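Local coordinates for putative lipoprotein (Pseudomonas protegens, PDB 4KT3) that probably acts as the immunity protein of a type VI secretion pair, binding and neutralising a peptidoglycan-degrading glycoside hydrolase effector, at residues Asp64-Tyr69 and Thr77-Leu82; Trp93-Cys98 and Glu129-Glu134. One frame throughout, in Å; residues are numbered along the deposited sequence.

Contact 1. Residues Asp64-Tyr69 and Thr77-Leu82; sequences DFSLGY and TEYWGL
T77 lays its CG2 3.6 Å from Y69 O where two antiparallel strands, 62-69 and 78-86, come together as a beta hairpin interrupted by a classic beta bulge. Its OG1 turns to N70, next in the chain after Y69. E78 forms a hydrogen-bonded pair with Y69: E78 N gives a nearly straight bond to Y69 O, and Y69 N returns a weak, bent one to E78 O. The E78 side chain runs out extended with CG anti to the backbone N (chi1 177°), to where OE2 accepts a hydrogen bond from W80 NE1 (2.9 Å), in the plane of the indole, while OE1 accepts from G150 N of the partner chain. Y79 pairs with G68 on the sheet face opposite to E78 and Y69; its CD1 lies 4.1 Å from G68 CA, and its OH bonds to S86 of the partner chain, consistent with a role in recognising the effector. W80 is the extra residue of the bulge. W80 N gives L67 O a nearly straight hydrogen bond of 2.8 Å, and G81 N adds a weak bond to the same oxygen. Y69 CB makes a CH-pi contact over one face of the W80 indole, with W80 CB and CE3 beside the L67 branch CD2. G81 O takes the N-H of L67 at 2.9 Å. L82 closes the run, bringing CD1 to 3.6 Å from F65 O.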
ATOM      1  N   ASP B  64       0.127  -0.832 -10.163  1.00 12.17           N
ATOM      2  CA  ASP B  64      -0.009  -1.084  -8.728  1.00  9.97           C
ATOM      3  C   ASP B  64      -1.459  -0.925  -8.261  1.00  9.71           C
ATOM      4  O   ASP B  64      -2.218  -0.094  -8.793  1.00 12.00           O
ATOM      5  CB  ASP B  64       0.861  -0.121  -7.916  1.00 11.09           C
ATOM      6  CG  ASP B  64       2.352  -0.364  -8.076  1.00 12.15           C
ATOM      7  OD1 ASP B  64       2.774  -1.252  -8.848  1.00 12.59           O
ATOM      8  OD2 ASP B  64       3.109   0.388  -7.425  1.00 12.25           O
ATOM      9  N   PHE B  65      -1.830  -1.702  -7.242  1.00 11.63           N
ATOM     10  CA  PHE B  65      -3.186  -1.699  -6.705  1.00 12.97           C
ATOM     11  C   PHE B  65      -3.140  -1.849  -5.201  1.00 13.92           C
ATOM     12  O   PHE B  65      -2.332  -2.615  -4.672  1.00 13.44           O
ATOM     13  CB  PHE B  65      -4.003  -2.871  -7.268  1.00 13.85           C
ATOM     14  CG  PHE B  65      -4.136  -2.849  -8.747  1.00 12.78           C
ATOM     15  CD1 PHE B  65      -5.192  -2.179  -9.348  1.00 15.20           C
ATOM     16  CD2 PHE B  65      -3.193  -3.484  -9.551  1.00 13.82           C
ATOM     17  CE1 PHE B  65      -5.310  -2.144 -10.720  1.00 13.06           C
ATOM     18  CE2 PHE B  65      -3.314  -3.450 -10.923  1.00 17.11           C
ATOM     19  CZ  PHE B  65      -4.377  -2.787 -11.508  1.00 15.07           C
ATOM     20  N   SER B  66      -4.005  -1.119  -4.508  1.00 12.86           N
ATOM     21  CA  SER B  66      -4.152  -1.323  -3.075  1.00 11.35           C
ATOM     22  C   SER B  66      -5.466  -2.033  -2.793  1.00 14.70           C
ATOM     23  O   SER B  66      -6.452  -1.849  -3.511  1.00 16.62           O
ATOM     24  CB  SER B  66      -4.102   0.007  -2.329  1.00 18.29           C
ATOM     25  OG  SER B  66      -5.246   0.780  -2.594  1.00 18.38           O
ATOM     26  N   LEU B  67      -5.462  -2.859  -1.751  1.00 13.51           N
ATOM     27  CA  LEU B  67      -6.648  -3.547  -1.278  1.00 14.33           C
ATOM     28  C   LEU B  67      -6.925  -3.032   0.124  1.00 13.29           C
ATOM     29  O   LEU B  67      -6.067  -3.092   1.006  1.00 14.85           O
ATOM     30  CB  LEU B  67      -6.402  -5.043  -1.245  1.00 15.96           C
ATOM     31  CG  LEU B  67      -7.513  -5.899  -0.634  1.00 19.52           C
ATOM     32  CD1 LEU B  67      -8.802  -5.792  -1.439  1.00 22.19           C
ATOM     33  CD2 LEU B  67      -7.041  -7.339  -0.537  1.00 22.31           C
ATOM     34  N   GLY B  68      -8.118  -2.501   0.331  1.00 18.56           N
ATOM     35  CA  GLY B  68      -8.411  -1.844   1.585  1.00 23.65           C
ATOM     36  C   GLY B  68      -9.837  -1.995   2.046  1.00 17.41           C
ATOM     37  O   GLY B  68     -10.672  -2.566   1.352  1.00 18.07           O
ATOM     38  N   TYR B  69     -10.102  -1.422   3.214  1.00 18.53           N
ATOM     39  CA  TYR B  69     -11.326  -1.650   3.933  1.00 18.78           C
ATOM     40  C   TYR B  69     -11.642  -0.454   4.821  1.00 15.85           C
ATOM     41  O   TYR B  69     -10.814  -0.065   5.642  1.00 16.43           O
ATOM     42  CB  TYR B  69     -11.132  -2.899   4.790  1.00 25.55           C
ATOM     43  CG  TYR B  69     -12.268  -3.197   5.725  1.00 27.05           C
ATOM     44  CD1 TYR B  69     -13.555  -3.321   5.242  1.00 33.22           C
ATOM     45  CD2 TYR B  69     -12.049  -3.375   7.089  1.00 28.08           C
ATOM     46  CE1 TYR B  69     -14.606  -3.605   6.071  1.00 30.53           C
ATOM     47  CE2 TYR B  69     -13.100  -3.661   7.940  1.00 26.63           C
ATOM     48  CZ  TYR B  69     -14.386  -3.773   7.420  1.00 27.59           C
ATOM     49  OH  TYR B  69     -15.472  -4.062   8.224  1.00 34.36           O
ATOM     50  N   THR B  77      -8.722   4.193   7.236  1.00 12.50           N
ATOM     51  CA  THR B  77      -8.772   3.064   6.328  1.00 13.02           C
ATOM     52  C   THR B  77      -7.788   1.994   6.780  1.00 12.76           C
ATOM     53  O   THR B  77      -6.702   2.292   7.276  1.00 13.92           O
ATOM     54  CB  THR B  77      -8.476   3.497   4.882  1.00 12.54           C
ATOM     55  OG1 THR B  77      -9.276   4.639   4.552  1.00 13.74           O
ATOM     56  CG2 THR B  77      -8.742   2.370   3.891  1.00 15.16           C
ATOM     57  N   GLU B  78      -8.175   0.742   6.593  1.00 13.24           N
ATOM     58  CA  GLU B  78      -7.312  -0.384   6.890  1.00 14.59           C
ATOM     59  C   GLU B  78      -6.882  -1.008   5.571  1.00 12.74           C
ATOM     60  O   GLU B  78      -7.729  -1.316   4.730  1.00 16.53           O
ATOM     61  CB  GLU B  78      -8.063  -1.410   7.744  1.00 16.49           C
ATOM     62  CG  GLU B  78      -7.289  -2.666   8.068  1.00 17.80           C
ATOM     63  CD  GLU B  78      -8.047  -3.586   9.028  1.00 19.67           C
ATOM     64  OE1 GLU B  78      -8.690  -3.076   9.967  1.00 18.14           O
ATOM     65  OE2 GLU B  78      -8.031  -4.822   8.835  1.00 23.54           O
ATOM     66  N   TYR B  79      -5.585  -1.224   5.394  1.00 13.47           N
ATOM     67  CA  TYR B  79      -5.084  -1.777   4.129  1.00 12.73           C
ATOM     68  C   TYR B  79      -4.572  -3.204   4.299  1.00 10.69           C
ATOM     69  O   TYR B  79      -3.924  -3.539   5.288  1.00 14.08           O
ATOM     70  CB  TYR B  79      -4.019  -0.862   3.532  1.00 12.22           C
ATOM     71  CG  TYR B  79      -4.585   0.495   3.181  1.00 12.91           C
ATOM     72  CD1 TYR B  79      -5.191   0.718   1.952  1.00 12.92           C
ATOM     73  CD2 TYR B  79      -4.563   1.539   4.104  1.00 12.85           C
ATOM     74  CE1 TYR B  79      -5.731   1.960   1.641  1.00 12.80           C
ATOM     75  CE2 TYR B  79      -5.087   2.767   3.801  1.00 13.46           C
ATOM     76  CZ  TYR B  79      -5.679   2.975   2.575  1.00 13.40           C
ATOM     77  OH  TYR B  79      -6.189   4.202   2.284  1.00 15.24           O
ATOM     78  N   TRP B  80      -4.919  -4.050   3.342  1.00 14.04           N
ATOM     79  CA  TRP B  80      -4.628  -5.471   3.421  1.00 14.42           C
ATOM     80  C   TRP B  80      -3.542  -5.891   2.434  1.00 16.51           C
ATOM     81  O   TRP B  80      -2.946  -6.957   2.574  1.00 22.18           O
ATOM     82  CB  TRP B  80      -5.903  -6.266   3.126  1.00 17.04           C
ATOM     83  CG  TRP B  80      -6.973  -6.132   4.182  1.00 18.34           C
ATOM     84  CD1 TRP B  80      -6.820  -5.694   5.465  1.00 19.88           C
ATOM     85  CD2 TRP B  80      -8.358  -6.458   4.029  1.00 19.86           C
ATOM     86  NE1 TRP B  80      -8.034  -5.727   6.122  1.00 21.78           N
ATOM     87  CE2 TRP B  80      -8.993  -6.187   5.259  1.00 23.07           C
ATOM     88  CE3 TRP B  80      -9.123  -6.941   2.968  1.00 23.51           C
ATOM     89  CZ2 TRP B  80     -10.359  -6.393   5.460  1.00 22.92           C
ATOM     90  CZ3 TRP B  80     -10.481  -7.148   3.169  1.00 25.39           C
ATOM     91  CH2 TRP B  80     -11.084  -6.871   4.404  1.00 26.23           C
ATOM     92  N   GLY B  81      -3.302  -5.073   1.419  1.00 15.22           N
ATOM     93  CA  GLY B  81      -2.271  -5.395   0.454  1.00 16.52           C
ATOM     94  C   GLY B  81      -1.933  -4.263  -0.498  1.00 14.21           C
ATOM     95  O   GLY B  81      -2.770  -3.411  -0.797  1.00 13.81           O
ATOM     96  N   LEU B  82      -0.695  -4.286  -0.982  1.00 13.10           N
ATOM     97  CA  LEU B  82      -0.231  -3.419  -2.052  1.00 12.40           C
ATOM     98  C   LEU B  82       0.375  -4.358  -3.080  1.00 13.05           C
ATOM     99  O   LEU B  82       1.313  -5.087  -2.775  1.00 13.59           O
ATOM    100  CB  LEU B  82       0.825  -2.425  -1.551  1.00 12.22           C
ATOM    101  CG  LEU B  82       1.477  -1.539  -2.626  1.00 13.08           C
ATOM    102  CD1 LEU B  82       0.449  -0.717  -3.392  1.00 15.49           C
ATOM    103  CD2 LEU B  82       2.530  -0.598  -2.010  1.00 12.99           C
TER

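Contact 2. Residues Trp93-Cys98 and Glu129-Glu134; sequences WEINSC and EGLGCE
A disulfide between C98 and C133 clamps the loop that follows strand 92-94 to the C-terminal segment beyond helix 125-129, with SG of C98 and SG of C133 2.1 Å apart and a left-handed twist about the S-S bond (chi3 -71°). The tight part lies beside it and is apolar. L131 CD1 approaches the five-membered ring of W93 off-centre, 4.0 Å from W93 CG, and the same methyl reaches I95 CG2 at 4.1 Å. CG of L131 stands opposite its carbonyl carbon (chi1 -55°), which carries this branch into the corner between indole and isoleucine. C133 CB extends the packing to W93 CZ3. Toward the partly exposed end the contact thins: the E134 side chain crosses that of W93 at about a right angle, with the carboxylate plane turned 73° from the indole and OE2 no closer than 3.9 Å to W93 CZ2, while OE1 is engaged by R128 in a salt bridge. The W93 nitrogen NE1 likewise bonds outside the pair, to D91. With no direct polar link between the two backbones, a water joins them instead, lying 2.7 Å from I95 O and 2.6 Å from L131 O.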
ATOM      1  N   TRP B  93       2.729  -9.554  -7.592  1.00 14.38           N
ATOM      2  CA  TRP B  93       3.436  -9.548  -6.320  1.00 14.25           C
ATOM      3  C   TRP B  93       2.735  -8.676  -5.290  1.00 13.62           C
ATOM      4  O   TRP B  93       2.224  -7.605  -5.607  1.00 14.34           O
ATOM      5  CB  TRP B  93       4.854  -8.993  -6.501  1.00 14.40           C
ATOM      6  CG  TRP B  93       5.793  -9.925  -7.186  1.00 16.37           C
ATOM      7  CD1 TRP B  93       5.851 -10.198  -8.526  1.00 18.28           C
ATOM      8  CD2 TRP B  93       6.814 -10.708  -6.570  1.00 16.16           C
ATOM      9  NE1 TRP B  93       6.847 -11.110  -8.781  1.00 16.48           N
ATOM     10  CE2 TRP B  93       7.453 -11.442  -7.595  1.00 15.09           C
ATOM     11  CE3 TRP B  93       7.252 -10.866  -5.255  1.00 18.01           C
ATOM     12  CZ2 TRP B  93       8.509 -12.311  -7.341  1.00 20.21           C
ATOM     13  CZ3 TRP B  93       8.304 -11.729  -5.006  1.00 21.03           C
ATOM     14  CH2 TRP B  93       8.911 -12.448  -6.042  1.00 20.45           C
ATOM     15  N   GLU B  94       2.744  -9.132  -4.044  1.00 14.80           N
ATOM     16  CA  GLU B  94       2.430  -8.262  -2.918  1.00 15.03           C
ATOM     17  C   GLU B  94       3.776  -7.686  -2.489  1.00 15.50           C
ATOM     18  O   GLU B  94       4.667  -8.434  -2.079  1.00 14.97           O
ATOM     19  CB  GLU B  94       1.783  -9.053  -1.785  1.00 16.44           C
ATOM     20  CG  GLU B  94       0.815  -8.236  -0.933  1.00 16.59           C
ATOM     21  CD  GLU B  94       1.513  -7.242  -0.022  1.00 13.63           C
ATOM     22  OE1 GLU B  94       2.699  -7.450   0.286  1.00 16.78           O
ATOM     23  OE2 GLU B  94       0.881  -6.241   0.384  1.00 18.37           O
ATOM     24  N   ILE B  95       3.936  -6.370  -2.603  1.00 13.41           N
ATOM     25  CA  ILE B  95       5.273  -5.779  -2.554  1.00 12.56           C
ATOM     26  C   ILE B  95       5.690  -5.223  -1.180  1.00 14.06           C
ATOM     27  O   ILE B  95       6.769  -4.641  -1.037  1.00 16.92           O
ATOM     28  CB  ILE B  95       5.484  -4.736  -3.682  1.00 12.60           C
ATOM     29  CG1 ILE B  95       4.472  -3.585  -3.608  1.00 13.10           C
ATOM     30  CG2 ILE B  95       5.385  -5.415  -5.036  1.00 14.23           C
ATOM     31  CD1 ILE B  95       4.852  -2.406  -4.508  1.00 12.71           C
ATOM     32  N   ASN B  96       4.847  -5.422  -0.169  1.00 12.69           N
ATOM     33  CA  ASN B  96       5.264  -5.184   1.206  1.00 13.91           C
ATOM     34  C   ASN B  96       5.763  -6.477   1.860  1.00 14.79           C
ATOM     35  O   ASN B  96       6.845  -6.504   2.439  1.00 18.50           O
ATOM     36  CB  ASN B  96       4.126  -4.552   2.006  1.00 13.96           C
ATOM     37  CG  ASN B  96       3.980  -3.086   1.712  1.00 11.72           C
ATOM     38  OD1 ASN B  96       4.974  -2.399   1.462  1.00 14.78           O
ATOM     39  ND2 ASN B  96       2.753  -2.593   1.727  1.00 12.84           N
ATOM     40  N   SER B  97       4.982  -7.546   1.733  1.00 15.66           N
ATOM     41  CA  SER B  97       5.397  -8.868   2.194  1.00 18.86           C
ATOM     42  C   SER B  97       6.363  -9.538   1.224  1.00 18.39           C
ATOM     43  O   SER B  97       7.003 -10.530   1.565  1.00 21.70           O
ATOM     44  CB  SER B  97       4.173  -9.759   2.391  1.00 18.99           C
ATOM     45  OG  SER B  97       3.529 -10.015   1.152  1.00 21.61           O
ATOM     46  N   CYS B  98       6.452  -8.998   0.013  1.00 18.51           N
ATOM     47  CA  CYS B  98       7.312  -9.551  -1.032  1.00 17.80           C
ATOM     48  C   CYS B  98       7.004 -11.017  -1.337  1.00 19.03           C
ATOM     49  O   CYS B  98       7.884 -11.891  -1.312  1.00 25.42           O
ATOM     50  CB  CYS B  98       8.786  -9.330  -0.692  1.00 22.73           C
ATOM     51  SG  CYS B  98       9.291  -7.598  -0.944  1.00 24.41           S
ATOM     52  N   GLU B 129      13.206  -6.386 -10.342  1.00 16.57           N
ATOM     53  CA  GLU B 129      14.152  -5.975  -9.303  1.00 20.83           C
ATOM     54  C   GLU B 129      13.751  -4.632  -8.713  1.00 16.14           C
ATOM     55  O   GLU B 129      13.973  -4.377  -7.528  1.00 17.09           O
ATOM     56  CB  GLU B 129      15.578  -5.922  -9.849  1.00 22.69           C
ATOM     57  CG  GLU B 129      16.138  -7.321 -10.118  1.00 28.58           C
ATOM     58  CD  GLU B 129      17.436  -7.322 -10.908  1.00 29.20           C
ATOM     59  OE1 GLU B 129      17.920  -6.231 -11.272  1.00 39.41           O
ATOM     60  OE2 GLU B 129      17.962  -8.428 -11.168  1.00 33.66           O
ATOM     61  N   GLY B 130      13.134  -3.796  -9.542  1.00 16.24           N
ATOM     62  CA  GLY B 130      12.590  -2.521  -9.108  1.00 15.52           C
ATOM     63  C   GLY B 130      11.447  -2.592  -8.103  1.00 11.48           C
ATOM     64  O   GLY B 130      11.045  -1.547  -7.563  1.00 13.36           O
ATOM     65  N   LEU B 131      10.908  -3.787  -7.849  1.00 13.85           N
ATOM     66  CA  LEU B 131       9.930  -3.951  -6.773  1.00 13.86           C
ATOM     67  C   LEU B 131      10.609  -4.065  -5.407  1.00 14.30           C
ATOM     68  O   LEU B 131       9.962  -3.948  -4.375  1.00 16.64           O
ATOM     69  CB  LEU B 131       9.051  -5.188  -7.000  1.00 14.07           C
ATOM     70  CG  LEU B 131       8.318  -5.273  -8.338  1.00 14.88           C
ATOM     71  CD1 LEU B 131       7.493  -6.567  -8.401  1.00 15.44           C
ATOM     72  CD2 LEU B 131       7.444  -4.050  -8.546  1.00 13.71           C
ATOM     73  N   GLY B 132      11.918  -4.298  -5.402  1.00 15.63           N
ATOM     74  CA  GLY B 132      12.665  -4.350  -4.152  1.00 18.69           C
ATOM     75  C   GLY B 132      12.397  -5.602  -3.332  1.00 17.84           C
ATOM     76  O   GLY B 132      12.530  -5.584  -2.104  1.00 21.37           O
ATOM     77  N   CYS B 133      12.053  -6.693  -4.010  1.00 19.12           N
ATOM     78  CA  CYS B 133      11.643  -7.928  -3.340  1.00 22.46           C
ATOM     79  C   CYS B 133      12.556  -9.117  -3.615  1.00 31.49           C
ATOM     80  O   CYS B 133      12.389 -10.181  -3.012  1.00 33.47           O
ATOM     81  CB  CYS B 133      10.225  -8.295  -3.759  1.00 19.90           C
ATOM     82  SG  CYS B 133       8.953  -7.328  -2.961  1.00 22.32           S
ATOM     83  N   GLU B 134      13.499  -8.954  -4.535  1.00 24.88           N
ATOM     84  CA  GLU B 134      14.460 -10.010  -4.844  1.00 36.72           C
ATOM     85  C   GLU B 134      15.785  -9.356  -5.226  1.00 43.11           C
ATOM     86  O   GLU B 134      15.807  -8.240  -5.740  1.00 41.42           O
ATOM     87  CB  GLU B 134      13.944 -10.919  -5.973  1.00 39.70           C
ATOM     88  CG  GLU B 134      14.001 -10.310  -7.380  1.00 39.14           C
ATOM     89  CD  GLU B 134      13.369 -11.206  -8.446  1.00 39.77           C
ATOM     90  OE1 GLU B 134      13.942 -11.324  -9.551  1.00 41.22           O
ATOM     91  OE2 GLU B 134      12.299 -11.789  -8.181  1.00 38.07           O
TER
HETATM   92  O   HOH W   1       9.168  -3.641  -1.886  1.00 17.85           O

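In the fold
From the N terminus, the chain passes through helix 21-34 and strand 44-47, outermost of the sheet within this chain, before reaching strand 62-69. Contact 1 then closes the short loop of seven residues that turns back into strand 78-86. Contact 2 opens only after that hairpin is complete, spanning thirty residues that include helix 104-117 before the C-terminal segment returns to 93-98. The two are thus in series, neither nested nor crossed. Their centres lie about 15 Å apart, but they meet through neighbouring strands: L82 N bonds to E94 OE2, and I95 N to L82 O. Contact 1 joins the central strand 78-86 to its neighbour 62-69, whereas contact 2 fastens the C-terminal segment to strand 92-94 and the loop after it.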